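Local coordinates for protein NADPH-dependent aldehyde reductase YqhD (PDB 4QGS) that reduces a broad range of short-chain aldehydes to primary alcohols with NADPH, using one zinc ion per subunit, at residues A276-M279 with L280-L284; G289-H292 with A293-L296; L303-E306 with K307-T310; L368-L371 with E372-M376; T386-V389 with S390-Y394. All coordinates share one frame; numbering follows the deposited sequence. Where two conformers were deposited one is given.

Contact 1 of 5, residues A276-M279 with L280-L284. With ZN (zinc ion), chain B.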
loop_
_atom_site.group_PDB
_atom_site.type_symbol
_atom_site.label_atom_id
_atom_site.label_comp_id
_atom_site.label_asym_id
_atom_site.label_seq_id
_atom_site.Cartn_x
_atom_site.Cartn_y
_atom_site.Cartn_z
ATOM N N ALA A 276 12.100 3.234 6.648
ATOM C CA ALA A 276 13.395 2.687 6.225
ATOM C C ALA A 276 13.264 1.227 5.801
ATOM O O ALA A 276 13.963 0.777 4.883
ATOM C CB ALA A 276 14.426 2.823 7.332
ATOM N N THR A 277 12.383 0.484 6.468
ATOM C CA THR A 277 12.141 -0.917 6.078
ATOM C C THR A 277 11.621 -0.983 4.641
ATOM O O THR A 277 12.099 -1.795 3.834
ATOM C CB THR A 277 11.155 -1.612 7.040
ATOM O OG1 THR A 277 11.781 -1.771 8.325
ATOM C CG2 THR A 277 10.730 -3.006 6.507
ATOM N N HIS A 278 10.672 -0.109 4.307
ATOM C CA HIS A 278 10.203 0.011 2.929
ATOM C C HIS A 278 11.319 0.403 1.948
ATOM O O HIS A 278 11.426 -0.197 0.880
ATOM C CB HIS A 278 9.030 1.014 2.831
ATOM C CG HIS A 278 7.681 0.362 2.909
ATOM N ND1 HIS A 278 7.159 -0.139 4.084
ATOM C CD2 HIS A 278 6.761 0.081 1.948
ATOM C CE1 HIS A 278 5.978 -0.687 3.847
ATOM N NE2 HIS A 278 5.711 -0.560 2.556
ATOM N N MET A 279 12.148 1.389 2.299
ATOM C CA MET A 279 13.178 1.846 1.371
ATOM C C MET A 279 14.217 0.757 1.108
ATOM O O MET A 279 14.626 0.548 -0.047
ATOM C CB MET A 279 13.853 3.116 1.902
ATOM C CG MET A 279 12.890 4.307 2.011
ATOM S SD MET A 279 12.061 4.714 0.458
ATOM C CE MET A 279 10.452 3.990 0.730
ATOM N N LEU A 280 14.624 0.049 2.163
ATOM C CA LEU A 280 15.580 -1.062 2.017
ATOM C C LEU A 280 14.949 -2.216 1.254
ATOM O O LEU A 280 15.570 -2.826 0.381
ATOM C CB LEU A 280 16.063 -1.558 3.383
ATOM C CG LEU A 280 17.011 -0.642 4.178
ATOM C CD1 LEU A 280 17.526 -1.357 5.424
ATOM C CD2 LEU A 280 18.159 -0.210 3.316
ATOM N N GLY A 281 13.698 -2.509 1.588
ATOM C CA GLY A 281 12.970 -3.560 0.909
ATOM C C GLY A 281 12.818 -3.314 -0.579
ATOM O O GLY A 281 12.895 -4.262 -1.381
ATOM N N HIS A 282 12.603 -2.057 -0.956
ATOM C CA HIS A 282 12.380 -1.694 -2.352
ATOM C C HIS A 282 13.561 -2.090 -3.246
ATOM O O HIS A 282 13.366 -2.464 -4.394
ATOM C CB HIS A 282 12.115 -0.191 -2.490
ATOM C CG HIS A 282 10.731 0.231 -2.084
ATOM N ND1 HIS A 282 10.346 1.554 -2.041
ATOM C CD2 HIS A 282 9.647 -0.487 -1.701
ATOM C CE1 HIS A 282 9.085 1.633 -1.651
ATOM N NE2 HIS A 282 8.638 0.410 -1.437
ATOM N N GLU A 283 14.782 -1.986 -2.726
ATOM C CA GLU A 283 15.959 -2.381 -3.506
ATOM C C GLU A 283 16.021 -3.892 -3.729
ATOM O O GLU A 283 16.536 -4.338 -4.757
ATOM C CB GLU A 283 17.249 -1.899 -2.833
ATOM C CG GLU A 283 17.313 -0.396 -2.593
ATOM C CD GLU A 283 17.211 0.457 -3.847
ATOM O OE1 GLU A 283 17.288 -0.054 -4.979
ATOM O OE2 GLU A 283 17.062 1.685 -3.693
ATOM N N LEU A 284 15.495 -4.681 -2.788
ATOM C CA LEU A 284 15.420 -6.137 -2.975
ATOM C C LEU A 284 14.433 -6.509 -4.088
ATOM O O LEU A 284 14.678 -7.434 -4.864
ATOM C CB LEU A 284 15.033 -6.841 -1.663
ATOM C CG LEU A 284 16.087 -6.709 -0.541
ATOM C CD1 LEU A 284 15.552 -7.281 0.770
ATOM C CD2 LEU A 284 17.389 -7.448 -0.939
HETATM ZN ZN ZN B . 4.048 -1.317 1.415
HETATM O O HOH W 1 14.968 2.472 -1.872
HETATM O O HOH W 2 4.267 0.282 0.078
HETATM O O HOH W 3 2.355 -1.424 0.091
#

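Contact 2 of 5, residues G289-H292 with A293-L296. With ZN (zinc ion), chain B.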
loop_
_atom_site.group_PDB
_atom_site.type_symbol
_atom_site.label_atom_id
_atom_site.label_comp_id
_atom_site.label_asym_id
_atom_site.label_seq_id
_atom_site.Cartn_x
_atom_site.Cartn_y
_atom_site.Cartn_z
ATOM N N GLY A 289 13.593 -9.140 -7.656
ATOM C CA GLY A 289 12.223 -9.498 -8.025
ATOM C C GLY A 289 11.341 -10.090 -6.936
ATOM O O GLY A 289 10.274 -10.639 -7.223
ATOM N N LEU A 290 11.765 -9.981 -5.680
ATOM C CA LEU A 290 10.974 -10.487 -4.573
ATOM C C LEU A 290 9.670 -9.692 -4.448
ATOM O O LEU A 290 9.646 -8.522 -4.793
ATOM C CB LEU A 290 11.753 -10.401 -3.255
ATOM C CG LEU A 290 13.093 -11.149 -3.144
ATOM C CD1 LEU A 290 13.567 -11.131 -1.694
ATOM C CD2 LEU A 290 13.015 -12.569 -3.649
ATOM N N ASP A 291 8.594 -10.342 -3.996
ATOM C CA ASP A 291 7.341 -9.631 -3.717
ATOM C C ASP A 291 7.600 -8.503 -2.732
ATOM O O ASP A 291 8.423 -8.657 -1.830
ATOM C CB ASP A 291 6.265 -10.554 -3.117
ATOM C CG ASP A 291 5.798 -11.630 -4.073
ATOM O OD1 ASP A 291 6.108 -11.542 -5.278
ATOM O OD2 ASP A 291 5.096 -12.556 -3.610
ATOM N N HIS A 292 6.880 -7.388 -2.883
ATOM C CA HIS A 292 6.974 -6.269 -1.928
ATOM C C HIS A 292 6.969 -6.749 -0.479
ATOM O O HIS A 292 7.889 -6.440 0.296
ATOM C CB HIS A 292 5.822 -5.286 -2.168
ATOM C CG HIS A 292 5.784 -4.122 -1.213
ATOM N ND1 HIS A 292 6.862 -3.297 -0.997
ATOM C CD2 HIS A 292 4.775 -3.646 -0.441
ATOM C CE1 HIS A 292 6.524 -2.359 -0.118
ATOM N NE2 HIS A 292 5.265 -2.551 0.232
ATOM N N ALA A 293 5.960 -7.528 -0.115
ATOM C CA ALA A 293 5.803 -7.944 1.277
ATOM C C ALA A 293 6.912 -8.876 1.747
ATOM O O ALA A 293 7.270 -8.862 2.924
ATOM C CB ALA A 293 4.449 -8.612 1.482
ATOM N N GLN A 294 7.450 -9.695 0.835
ATOM C CA GLN A 294 8.574 -10.562 1.194
ATOM C C GLN A 294 9.776 -9.720 1.598
ATOM O O GLN A 294 10.467 -10.038 2.570
ATOM C CB GLN A 294 8.946 -11.495 0.023
ATOM C CG GLN A 294 7.861 -12.492 -0.310
ATOM C CD GLN A 294 8.119 -13.228 -1.626
ATOM O OE1 GLN A 294 8.900 -12.772 -2.470
ATOM N NE2 GLN A 294 7.446 -14.362 -1.809
ATOM N N THR A 295 10.017 -8.631 0.879
ATOM C CA THR A 295 11.175 -7.799 1.215
ATOM C C THR A 295 10.986 -7.143 2.586
ATOM O O THR A 295 11.961 -6.933 3.317
ATOM C CB THR A 295 11.440 -6.711 0.163
ATOM O OG1 THR A 295 10.432 -5.691 0.247
ATOM C CG2 THR A 295 11.472 -7.333 -1.252
ATOM N N LEU A 296 9.740 -6.823 2.937
ATOM C CA LEU A 296 9.465 -6.215 4.243
ATOM C C LEU A 296 9.651 -7.210 5.384
ATOM O O LEU A 296 10.153 -6.855 6.456
ATOM C CB LEU A 296 8.034 -5.636 4.289
ATOM C CG LEU A 296 7.657 -4.652 3.177
ATOM C CD1 LEU A 296 6.185 -4.187 3.332
ATOM C CD2 LEU A 296 8.594 -3.453 3.113
HETATM ZN ZN ZN B . 4.048 -1.317 1.415
HETATM O O HOH W 4 4.900 -14.068 -0.522
HETATM O O HOH W 5 9.613 -3.823 -1.877
HETATM O O HOH W 2 4.267 0.282 0.078
HETATM O O HOH W 3 2.355 -1.424 0.091
#

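Contact 3 of 5, residues L303-E306 with K307-T310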
loop_
_atom_site.group_PDB
_atom_site.type_symbol
_atom_site.label_atom_id
_atom_site.label_comp_id
_atom_site.label_asym_id
_atom_site.label_seq_id
_atom_site.Cartn_x
_atom_site.Cartn_y
_atom_site.Cartn_z
ATOM N N LEU A 303 16.069 -4.863 10.928
ATOM C CA LEU A 303 16.144 -3.422 11.174
ATOM C C LEU A 303 15.822 -3.108 12.631
ATOM O O LEU A 303 16.480 -2.259 13.256
ATOM C CB LEU A 303 15.198 -2.667 10.228
ATOM C CG LEU A 303 15.289 -1.135 10.315
ATOM C CD1 LEU A 303 15.139 -0.461 8.946
ATOM C CD2 LEU A 303 14.252 -0.594 11.290
ATOM N N TRP A 304 14.797 -3.768 13.160
ATOM C CA TRP A 304 14.397 -3.542 14.547
ATOM C C TRP A 304 15.525 -3.891 15.519
ATOM O O TRP A 304 15.794 -3.144 16.462
ATOM C CB TRP A 304 13.146 -4.350 14.867
ATOM C CG TRP A 304 11.870 -3.649 14.526
ATOM C CD1 TRP A 304 11.711 -2.386 14.027
ATOM C CD2 TRP A 304 10.559 -4.193 14.672
ATOM N NE1 TRP A 304 10.369 -2.106 13.869
ATOM C CE2 TRP A 304 9.643 -3.201 14.254
ATOM C CE3 TRP A 304 10.074 -5.419 15.122
ATOM C CZ2 TRP A 304 8.261 -3.413 14.267
ATOM C CZ3 TRP A 304 8.698 -5.627 15.139
ATOM C CH2 TRP A 304 7.807 -4.618 14.725
ATOM N N ASN A 305 16.217 -5.002 15.283
ATOM C CA ASN A 305 17.322 -5.346 16.171
ATOM C C ASN A 305 18.435 -4.311 16.085
ATOM O O ASN A 305 19.019 -3.923 17.099
ATOM C CB ASN A 305 17.890 -6.732 15.861
ATOM C CG ASN A 305 19.127 -7.028 16.685
ATOM O OD1 ASN A 305 19.059 -7.131 17.914
ATOM N ND2 ASN A 305 20.266 -7.127 16.024
ATOM N N GLU A 306 18.709 -3.841 14.874
ATOM C CA GLU A 306 19.744 -2.845 14.666
ATOM C C GLU A 306 19.386 -1.499 15.312
ATOM O O GLU A 306 20.257 -0.786 15.808
ATOM C CB GLU A 306 19.995 -2.665 13.167
ATOM C CG GLU A 306 20.941 -1.534 12.823
ATOM C CD GLU A 306 22.354 -1.796 13.301
ATOM O OE1 GLU A 306 22.768 -2.977 13.327
ATOM O OE2 GLU A 306 23.041 -0.817 13.666
ATOM N N LYS A 307 18.104 -1.163 15.298
ATOM C CA LYS A 307 17.646 0.126 15.790
ATOM C C LYS A 307 16.994 0.003 17.164
ATOM O O LYS A 307 16.141 0.821 17.539
ATOM C CB LYS A 307 16.668 0.752 14.792
ATOM C CG LYS A 307 17.264 1.049 13.428
ATOM C CD LYS A 307 18.478 1.974 13.519
ATOM C CE LYS A 307 18.094 3.353 14.060
ATOM N NZ LYS A 307 19.307 4.141 14.457
ATOM N N ARG A 308 17.377 -1.022 17.915
ATOM C CA ARG A 308 16.702 -1.302 19.181
ATOM C C ARG A 308 16.975 -0.210 20.215
ATOM O O ARG A 308 16.228 -0.075 21.178
ATOM C CB ARG A 308 17.122 -2.664 19.732
ATOM C CG ARG A 308 18.616 -2.788 20.018
ATOM C CD ARG A 308 18.986 -4.237 20.234
ATOM N NE ARG A 308 18.359 -4.779 21.432
ATOM C CZ ARG A 308 17.739 -5.951 21.491
ATOM N NH1 ARG A 308 17.202 -6.356 22.632
ATOM N NH2 ARG A 308 17.650 -6.719 20.413
ATOM N N ASP A 309 18.038 0.561 20.009
ATOM C CA ASP A 309 18.339 1.689 20.892
ATOM C C ASP A 309 17.335 2.830 20.717
ATOM O O ASP A 309 16.648 3.213 21.664
ATOM C CB ASP A 309 19.758 2.209 20.639
ATOM C CG ASP A 309 20.822 1.237 21.091
ATOM O OD1 ASP A 309 20.640 0.602 22.152
ATOM O OD2 ASP A 309 21.833 1.094 20.372
ATOM N N THR A 310 17.258 3.388 19.514
ATOM C CA THR A 310 16.385 4.532 19.289
ATOM C C THR A 310 14.916 4.126 19.344
ATOM O O THR A 310 14.064 4.945 19.677
ATOM C CB THR A 310 16.651 5.209 17.932
ATOM O OG1 THR A 310 16.431 4.267 16.874
ATOM C CG2 THR A 310 18.079 5.719 17.847
#

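Contact 4 of 5, residues L368-L371 with E372-M376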
loop_
_atom_site.group_PDB
_atom_site.type_symbol
_atom_site.label_atom_id
_atom_site.label_comp_id
_atom_site.label_asym_id
_atom_site.label_seq_id
_atom_site.Cartn_x
_atom_site.Cartn_y
_atom_site.Cartn_z
ATOM N N LEU A 368 23.656 -1.598 -1.891
ATOM C CA LEU A 368 24.077 -0.352 -1.270
ATOM C C LEU A 368 24.383 0.709 -2.325
ATOM O O LEU A 368 24.097 1.885 -2.115
ATOM C CB LEU A 368 25.287 -0.585 -0.361
ATOM C CG LEU A 368 24.989 -1.511 0.822
ATOM C CD1 LEU A 368 26.282 -1.967 1.493
ATOM C CD2 LEU A 368 24.041 -0.874 1.839
ATOM N N LYS A 369 24.945 0.287 -3.458
ATOM C CA LYS A 369 25.162 1.198 -4.584
ATOM C C LYS A 369 23.831 1.769 -5.079
ATOM O O LYS A 369 23.725 2.951 -5.369
ATOM C CB LYS A 369 25.890 0.485 -5.731
ATOM C CG LYS A 369 27.358 0.196 -5.438
ATOM C CD LYS A 369 28.081 -0.366 -6.665
ATOM C CE LYS A 369 29.578 -0.525 -6.420
ATOM N NZ LYS A 369 29.910 -1.514 -5.355
ATOM N N LYS A 370 22.814 0.919 -5.163
ATOM C CA LYS A 370 21.495 1.371 -5.587
ATOM C C LYS A 370 20.861 2.325 -4.585
ATOM O O LYS A 370 20.282 3.338 -4.983
ATOM C CB LYS A 370 20.576 0.178 -5.828
ATOM C CG LYS A 370 20.769 -0.454 -7.204
ATOM C CD LYS A 370 20.460 0.567 -8.300
ATOM C CE LYS A 370 20.652 -0.013 -9.688
ATOM N NZ LYS A 370 20.259 0.969 -10.749
ATOM N N LEU A 371 20.957 2.008 -3.294
ATOM C CA LEU A 371 20.488 2.935 -2.262
ATOM C C LEU A 371 21.131 4.299 -2.428
ATOM O O LEU A 371 20.451 5.326 -2.357
ATOM C CB LEU A 371 20.793 2.417 -0.859
ATOM C CG LEU A 371 19.946 1.320 -0.224
ATOM C CD1 LEU A 371 20.593 0.997 1.110
ATOM C CD2 LEU A 371 18.476 1.758 -0.042
ATOM N N GLU A 372 22.443 4.311 -2.638
ATOM C CA GLU A 372 23.149 5.575 -2.770
ATOM C C GLU A 372 22.695 6.312 -4.023
ATOM O O GLU A 372 22.485 7.531 -3.995
ATOM C CB GLU A 372 24.666 5.354 -2.778
ATOM C CG GLU A 372 25.469 6.639 -2.941
ATOM C CD GLU A 372 26.931 6.478 -2.564
ATOM O OE1 GLU A 372 27.449 5.349 -2.644
ATOM O OE2 GLU A 372 27.565 7.486 -2.186
ATOM N N GLU A 373 22.522 5.567 -5.109
ATOM C CA GLU A 373 22.063 6.132 -6.373
ATOM C C GLU A 373 20.676 6.768 -6.210
ATOM O O GLU A 373 20.366 7.806 -6.809
ATOM C CB GLU A 373 22.035 5.039 -7.449
ATOM C CG GLU A 373 21.625 5.509 -8.837
ATOM C CD GLU A 373 21.530 4.368 -9.841
ATOM O OE1 GLU A 373 22.240 3.347 -9.673
ATOM O OE2 GLU A 373 20.735 4.495 -10.797
ATOM N N HIS A 374 19.853 6.141 -5.377
ATOM C CA HIS A 374 18.478 6.575 -5.189
ATOM C C HIS A 374 18.323 7.594 -4.062
ATOM O O HIS A 374 17.205 7.983 -3.722
ATOM C CB HIS A 374 17.594 5.361 -4.930
ATOM C CG HIS A 374 17.551 4.400 -6.075
ATOM N ND1 HIS A 374 17.251 3.067 -5.916
ATOM C CD2 HIS A 374 17.754 4.586 -7.401
ATOM C CE1 HIS A 374 17.283 2.464 -7.095
ATOM N NE2 HIS A 374 17.586 3.365 -8.013
ATOM N N GLY A 375 19.446 8.026 -3.493
ATOM C CA GLY A 375 19.449 9.060 -2.470
ATOM C C GLY A 375 18.973 8.588 -1.112
ATOM O O GLY A 375 18.622 9.395 -0.255
ATOM N N MET A 376 18.965 7.272 -0.912
ATOM C CA MET A 376 18.469 6.686 0.325
ATOM C C MET A 376 19.601 6.470 1.334
ATOM O O MET A 376 19.868 5.337 1.704
ATOM C CB MET A 376 17.782 5.348 0.021
ATOM C CG MET A 376 16.669 5.460 -0.987
ATOM S SD MET A 376 15.284 6.414 -0.330
ATOM C CE MET A 376 14.208 6.415 -1.768
HETATM O O HOH W 6 17.681 2.669 -11.190
#

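Contact 5 of 5, residues T386-V389 with S390-Y394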
loop_
_atom_site.group_PDB
_atom_site.type_symbol
_atom_site.label_atom_id
_atom_site.label_comp_id
_atom_site.label_asym_id
_atom_site.label_seq_id
_atom_site.Cartn_x
_atom_site.Cartn_y
_atom_site.Cartn_z
ATOM N N THR A 386 22.428 5.376 7.726
ATOM C CA THR A 386 23.354 5.658 6.638
ATOM C C THR A 386 23.765 4.349 5.961
ATOM O O THR A 386 23.342 3.279 6.389
ATOM C CB THR A 386 24.589 6.410 7.170
ATOM O OG1 THR A 386 25.032 5.763 8.365
ATOM C CG2 THR A 386 24.223 7.849 7.513
ATOM N N LEU A 387 24.588 4.419 4.917
ATOM C CA LEU A 387 24.872 3.217 4.115
ATOM C C LEU A 387 25.522 2.099 4.929
ATOM O O LEU A 387 25.228 0.930 4.727
ATOM C CB LEU A 387 25.749 3.565 2.918
ATOM C CG LEU A 387 25.074 4.419 1.844
ATOM C CD1 LEU A 387 26.073 4.789 0.753
ATOM C CD2 LEU A 387 23.856 3.677 1.254
ATOM N N ASP A 388 26.391 2.460 5.865
ATOM C CA ASP A 388 27.030 1.461 6.714
ATOM C C ASP A 388 26.024 0.776 7.639
ATOM O O ASP A 388 26.198 -0.397 7.979
ATOM C CB ASP A 388 28.157 2.105 7.541
ATOM C CG ASP A 388 27.676 3.278 8.372
ATOM O OD1 ASP A 388 27.796 3.210 9.612
ATOM O OD2 ASP A 388 27.178 4.268 7.791
ATOM N N VAL A 389 24.976 1.500 8.039
ATOM C CA VAL A 389 23.908 0.915 8.847
ATOM C C VAL A 389 23.036 -0.006 7.988
ATOM O O VAL A 389 22.698 -1.122 8.391
ATOM C CB VAL A 389 23.018 1.993 9.500
ATOM C CG1 VAL A 389 22.008 1.348 10.434
ATOM C CG2 VAL A 389 23.876 3.016 10.277
ATOM N N SER A 390 22.674 0.470 6.806
ATOM C CA SER A 390 21.916 -0.368 5.865
ATOM C C SER A 390 22.676 -1.655 5.540
ATOM O O SER A 390 22.088 -2.731 5.418
ATOM C CB SER A 390 21.611 0.419 4.591
ATOM O OG SER A 390 20.785 1.540 4.914
ATOM N N ARG A 391 23.989 -1.537 5.405
ATOM C CA ARG A 391 24.835 -2.702 5.205
ATOM C C ARG A 391 24.676 -3.697 6.352
ATOM O O ARG A 391 24.499 -4.881 6.118
ATOM C CB ARG A 391 26.297 -2.279 5.078
ATOM C CG ARG A 391 27.229 -3.419 4.671
ATOM C CD ARG A 391 28.674 -2.955 4.710
ATOM N NE ARG A 391 29.540 -3.881 3.973
ATOM C CZ ARG A 391 30.862 -3.871 4.085
ATOM N NH1 ARG A 391 31.445 -2.993 4.904
ATOM N NH2 ARG A 391 31.589 -4.735 3.390
ATOM N N ARG A 392 24.725 -3.216 7.594
ATOM C CA ARG A 392 24.589 -4.107 8.740
ATOM C C ARG A 392 23.218 -4.775 8.784
ATOM O O ARG A 392 23.086 -5.928 9.195
ATOM C CB ARG A 392 24.822 -3.342 10.047
ATOM C CG ARG A 392 26.280 -3.020 10.309
ATOM C CD ARG A 392 26.524 -2.751 11.791
ATOM N NE ARG A 392 25.675 -1.679 12.288
ATOM C CZ ARG A 392 26.017 -0.394 12.289
ATOM N NH1 ARG A 392 27.204 -0.019 11.821
ATOM N NH2 ARG A 392 25.176 0.514 12.767
ATOM N N ILE A 393 22.194 -4.032 8.384
ATOM C CA ILE A 393 20.839 -4.560 8.380
ATOM C C ILE A 393 20.668 -5.667 7.331
ATOM O O ILE A 393 20.166 -6.742 7.656
ATOM C CB ILE A 393 19.816 -3.446 8.146
ATOM C CG1 ILE A 393 19.821 -2.483 9.335
ATOM C CG2 ILE A 393 18.397 -4.037 7.965
ATOM C CD1 ILE A 393 19.028 -1.229 9.074
ATOM N N TYR A 394 21.096 -5.414 6.099
ATOM C CA TYR A 394 21.054 -6.446 5.055
ATOM C C TYR A 394 21.870 -7.677 5.467
ATOM O O TYR A 394 21.463 -8.815 5.270
ATOM C CB TYR A 394 21.595 -5.915 3.737
ATOM C CG TYR A 394 20.678 -5.024 2.917
ATOM C CD1 TYR A 394 19.346 -5.360 2.689
ATOM C CD2 TYR A 394 21.176 -3.859 2.337
ATOM C CE1 TYR A 394 18.522 -4.535 1.904
ATOM C CE2 TYR A 394 20.373 -3.036 1.563
ATOM C CZ TYR A 394 19.048 -3.378 1.347
ATOM O OH TYR A 394 18.284 -2.539 0.569
#

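Contact 1 of 5, residues A276-M279 with L280-L284
The imidazole of H282 has the carbonyl oxygen H278 O over one face, 3.0 Å above the ring plane and displaced toward the rim. H282 is modelled in two conformers; its ring contacts hold for one of them and are to that extent doubtful. In that conformer M279 CE reaches the same ring obliquely, 3.6 Å from H282 CE1, the methionine chain running next to the histidine in the same direction. At the edge of the other imidazole, H282 NE2 stands 3.9 Å from H278 CD2, close to the H278 plane. The two ring planes are at 85° and the centroids 5.8 Å apart. The H278 ring is fixed through both nitrogens: NE2 binds zinc, while ND1 is hydrogen-bonded to E212. Its chi1 of -94° lies off the staggered minimum, consistent with a ring turned to meet the metal. Helix 276-288, in the helical C-terminal part of the iron-containing alcohol dehydrogenase fold, thus supplies one of four protein ligands of the catalytic zinc. D205, H209 and H292 are the others, and two waters complete six ligands. Regular helical bonds join the two segments, the straightest being L280 N to A276 O at 2.9 Å and 169°. L280 packs on that carbonyl, with CG 3.4 Å from A276 O. One turn on, a water donates to M279 O at 2.7 Å and also to E283 OE2, a carboxylate oxygen whose protein partner is H374 ND1.

Contact 2 of 5, residues G289-H292 with A293-L296
Q294 reaches back to the start of its own helix: its OE1 accepts the backbone N-H of D291 at 2.9 Å, from a donor 47° out of the amide plane. With D291 at the N-cap of helix 292-306, this is one half of a capping box; the reciprocal half is absent, because the D291 side chain makes no capping bond. Instead the D291 carboxylate stacks on the Q294 amide with planes 15° apart, while OD1 forms a salt bridge to R197 and OD2 a hydrogen bond to N201. Replacing this glutamine by an alanine removes the amide and is likely to leave the D291 N-H without its acceptor and the carboxylate without its stacking partner. H292, a ligand of the catalytic zinc through NE2, is steadied at both backbone and ring. H292 O accepts L296 N at 3.2 Å and, on a lone pair, T295 OG1 at 2.7 Å. A chi1 of 72° sets that hydroxyl between the T295 backbone N and carbonyl carbon, within reach of H292 O. Over one face of the imidazole, L296 CD1 makes a CH-pi contact, 4.0 Å from the ring centroid. At the ring edge, in plane, a water accepts from H292 ND1 at 2.9 Å and donates to T295 OG1.

Contact 3 of 5, residues L303-E306 with K307-T310
The backbone keeps one good helical bond across the junction, K307 N to L303 O at 2.8 Å, and then R308 N reaches N305 O only weakly, at 3.4 Å. This is the C-terminal end of helix 292-306: helical torsions break at K307, and the chain turns toward helix 312-323. N305 and R308 tie the turn together through their side chains. R308 NH2 donates to N305 OD1 at 2.9 Å, in the amide carbonyl plane and 16° out of the guanidinium plane, although the two planar groups stand 74° apart. The N305 amide swings out opposite its backbone N (chi1 174°), and its chi2 aims OD1 at R308. The R308 chain folds over the helix end, bringing CG 3.2 Å from N305 O, and its guanidinium also forms salt bridges with D331 and D335 on helix 330-347. A leucine in place of R308 would lack the guanidinium and would probably leave N305 OD1 and both aspartates without this shared partner, weakening the tie between this helix end and helix 330-347. K307 works with its aliphatic part, while NZ extends to a salt bridge with D384. K307 CG rests 3.4 Å from L303 O and 4.0 Å from L303 CD2.

Contact 4 of 5, residues L368-L371 with E372-M376
L371 meets M376 on one flank of a helix end, and K370 meets E373 and H374 on another; L371 and K370 are the residues most buried by the contact. Helix 364-373 closes in a Schellman motif. G375 adopts positive phi (75°), a conformation that favours glycine, and the chain is tied back by two backbone bonds, M376 N to L371 O at 2.8 Å and G375 N to E372 O at 3.1 Å. The reversal brings the M376 side chain across that of L371 at about a right angle, with L371 CD2 3.7 Å from M376 CB. This is the apolar contact that commonly accompanies the motif. L371 continues inward onto L280 of helix 276-288, whereas M376 reaches M279.

On the other flank the side chains of K370 and E373 run next to each other in the same direction. They form a salt bridge whose hydrogen bond, K370 NZ to E373 OE1 at 3.3 Å, is weak. A bend at chi2 (-61°) turns the lysine chain along the helix surface, so that CD comes 3.9 Å from H374 CE1 while its amine stays close to the glutamate. H374 uses the backbone of the same lysine twice: its N-H donates to K370 O at 2.9 Å, and its imidazole carries that oxygen over one face, 3.0 Å above the plane. H374 ND1 is engaged by E283, which fixes the rotation of the ring. At the ring's edge, in its plane, a water bridges H374 NE2 and K370 NZ, accepting from NZ at 3.1 Å.

Contact 5 of 5, residues T386-V389 with S390-Y394
R391 N donates to L387 O at 2.8 Å and S390 N to T386 O at 2.9 Å, the latter nearly straight at 170°. Just as short among the side chains, T386 OG1 donates to D388 OD2 at 2.7 Å, on the syn side of the carboxylate. A chi1 of 56° sets the D388 carboxylate between its own backbone N and carbonyl carbon, where the threonine hydroxyl can reach it. The other oxygen, OD1, makes a long salt bridge with R392 NH1, at 4.0 Å, the carboxylate and guanidinium planes standing 75° apart. R392's closer acid is E306, on helix 292-306. Bent at chi3, the arginine chain folds back over V389, with CA of that valine over one guanidinium face and V389 CG2 3.8 Å from R392 NH2. One turn along, V389 CG1 and I393 CD1 meet at 4.2 Å. Together these bonds form the opening turns of helix 387-396, the chain's last helix, with T386 at an N-cap position whose hydroxyl bonds D388 rather than capping the backbone.

How the contacts relate
Contact 1 is the buried one; contacts 2, 3 and 5 are partly buried and contact 4 lies at the surface. Contacts 1 and 2 share the zinc and its two waters, each giving one histidine. Contacts 2 and 3 are opposite ends of helix 292-306, their nearest atoms about 8 Å apart; the first carries a zinc ligand at the helix start, the second the salt bridges of E306, K307 and R308. Contact 1 touches all the others: L280 meets L371 of contact 4 and, through its backbone oxygen, Y394 OH of contact 5 at 2.7 Å. Charge pairing joins contacts 3 and 5, whereas contacts 4 and 5 meet by packing, chiefly of L368 and L371 against helix 387-396.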